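Long-range contact in transcriptional regulator (Saccharomonospora viridis, PDB 4JNN), which probably binds operator DNA as a TetR-family transcriptional repressor, its helical regulatory domain here holding a benzamidine molecule: residues Thr128-Ile133 against Asp146-Ala151. Residues are numbered along the deposited sequence; the frame is centred on the assembly and turned at random.
Sequences TIAMTI and DADELA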
loop_
_atom_site.group_PDB
_atom_site.type_symbol
_atom_site.label_atom_id
_atom_site.label_comp_id
_atom_site.label_asym_id
_atom_site.label_seq_id
_atom_site.Cartn_x
_atom_site.Cartn_y
_atom_site.Cartn_z
ATOM N N THR A 128 4.579 16.889 9.937
ATOM C CA THR A 128 5.597 16.572 10.895
ATOM C C THR A 128 6.902 16.208 10.159
ATOM O O THR A 128 7.964 16.625 10.588
ATOM C CB THR A 128 5.117 15.387 11.788
ATOM O OG1 THR A 128 4.158 15.847 12.763
ATOM C CG2 THR A 128 6.246 14.816 12.554
ATOM N N ILE A 129 6.827 15.444 9.066
ATOM C CA ILE A 129 8.017 15.083 8.307
ATOM C C ILE A 129 8.666 16.301 7.716
ATOM O O ILE A 129 9.876 16.526 7.917
ATOM C CB ILE A 129 7.745 14.095 7.128
ATOM C CG1 ILE A 129 7.220 12.739 7.613
ATOM C CG2 ILE A 129 9.021 13.872 6.341
ATOM C CD1 ILE A 129 8.105 12.143 8.704
ATOM N N ALA A 130 7.863 17.079 7.001
ATOM C CA ALA A 130 8.311 18.283 6.302
ATOM C C ALA A 130 8.918 19.320 7.265
ATOM O O ALA A 130 9.990 19.921 6.978
ATOM C CB ALA A 130 7.170 18.897 5.498
HETATM N N MSE A 131 8.274 19.491 8.415
HETATM C CA MSE A 131 8.736 20.447 9.478
HETATM C C MSE A 131 10.125 20.091 9.934
HETATM O O MSE A 131 11.039 20.905 9.890
HETATM C CB MSE A 131 7.775 20.360 10.667
HETATM C CG MSE A 131 8.400 20.787 12.010
HETATM SE SE MSE A 131 6.935 21.143 13.291
HETATM C CE MSE A 131 6.220 22.741 12.336
ATOM N N THR A 132 10.289 18.844 10.360
ATOM C CA THR A 132 11.578 18.281 10.681
ATOM C C THR A 132 12.593 18.485 9.536
ATOM O O THR A 132 13.749 18.786 9.787
ATOM C CB THR A 132 11.413 16.786 10.950
ATOM O OG1 THR A 132 10.298 16.595 11.812
ATOM C CG2 THR A 132 12.662 16.163 11.571
ATOM N N ILE A 133 12.179 18.328 8.283
ATOM C CA ILE A 133 13.119 18.644 7.223
ATOM C C ILE A 133 13.444 20.144 7.202
ATOM O O ILE A 133 14.608 20.510 7.132
ATOM C CB ILE A 133 12.719 18.043 5.852
ATOM C CG1 ILE A 133 12.813 16.520 5.928
ATOM C CG2 ILE A 133 13.628 18.573 4.753
ATOM C CD1 ILE A 133 11.988 15.742 4.916
ATOM N N ASP A 146 13.299 21.294 -1.884
ATOM C CA ASP A 146 11.903 21.512 -1.546
ATOM C C ASP A 146 11.558 20.475 -0.535
ATOM O O ASP A 146 11.573 19.307 -0.818
ATOM C CB ASP A 146 11.008 21.338 -2.750
ATOM C CG ASP A 146 9.652 21.929 -2.550
ATOM O OD1 ASP A 146 9.515 22.787 -1.695
ATOM O OD2 ASP A 146 8.717 21.565 -3.248
ATOM N N ALA A 147 11.285 20.920 0.671
ATOM C CA ALA A 147 10.943 20.042 1.777
ATOM C C ALA A 147 9.715 19.172 1.499
ATOM O O ALA A 147 9.691 18.018 1.872
ATOM C CB ALA A 147 10.722 20.849 3.032
ATOM N N ASP A 148 8.696 19.744 0.864
ATOM C CA ASP A 148 7.488 19.010 0.516
ATOM C C ASP A 148 7.769 17.895 -0.485
ATOM O O ASP A 148 7.432 16.744 -0.238
ATOM C CB ASP A 148 6.396 19.955 0.010
ATOM C CG ASP A 148 5.798 20.804 1.125
ATOM O OD1 ASP A 148 5.303 21.907 0.841
ATOM O OD2 ASP A 148 5.813 20.382 2.301
ATOM N N GLU A 149 8.408 18.225 -1.597
ATOM C CA GLU A 149 8.828 17.186 -2.556
ATOM C C GLU A 149 9.632 16.102 -1.806
ATOM O O GLU A 149 9.495 14.929 -2.079
ATOM C CB GLU A 149 9.608 17.805 -3.743
ATOM C CG GLU A 149 9.318 17.218 -5.153
ATOM C CD GLU A 149 7.838 16.832 -5.414
ATOM O OE1 GLU A 149 7.561 15.665 -5.801
ATOM O OE2 GLU A 149 6.928 17.681 -5.220
ATOM N N LEU A 150 10.419 16.502 -0.812
ATOM C CA LEU A 150 11.202 15.534 -0.054
ATOM C C LEU A 150 10.389 14.689 0.901
ATOM O O LEU A 150 10.581 13.473 0.949
ATOM C CB LEU A 150 12.312 16.209 0.735
ATOM C CG LEU A 150 13.519 15.305 0.998
ATOM C CD1 LEU A 150 13.822 14.404 -0.196
ATOM C CD2 LEU A 150 14.732 16.163 1.356
ATOM N N ALA A 151 9.489 15.317 1.657
ATOM C CA ALA A 151 8.645 14.560 2.565
ATOM C C ALA A 151 7.743 13.588 1.806
ATOM O O ALA A 151 7.478 12.501 2.288
ATOM C CB ALA A 151 7.830 15.494 3.471
#
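Ala151 sets its methyl against the helix of Ile129, Ala130 and Ile133, and that small group lets the two backbones come close: CA of Ala130 and CA of Ala151 are 5.3 Å apart. The segment axes approach to 8.8 Å and run at 128°, closer to antiparallel than parallel. Ile129 reaches the methyl with its short branch; CG2, anti to the backbone N, lies 3.5 Å from CB of Ala151, while CG1 and CD1 lead away from the partner helix. Ile133 has the same first torsion (chi1 -67°) but uses both branches. Its CG2 meets CB of Ala147 at 4.1 Å, one turn before Ala151, and its extended CG1 arm (chi2 158°) carries CD1 to 4.2 Å from CB of Leu150. Ala130 adds its methyl, 4.0 Å from CB of Ala151, and OD2 of Asp148 comes to 3.8 Å from CB of Ala130. That carboxylate marks the polar margin, its OD1 in a long, weak ion pair with Arg134. The helices are 112-138 and 147-167 of the regulatory domain, and Glu149, which takes no part in the contact, hydrogen-bonds His180 of the second subunit through OE1. With no hydrogen bond crossing between the segments, the join rests on shape: alanine methyls and isoleucine branches in van der Waals contact, beside helix 112-138's share of the benzamidine pocket.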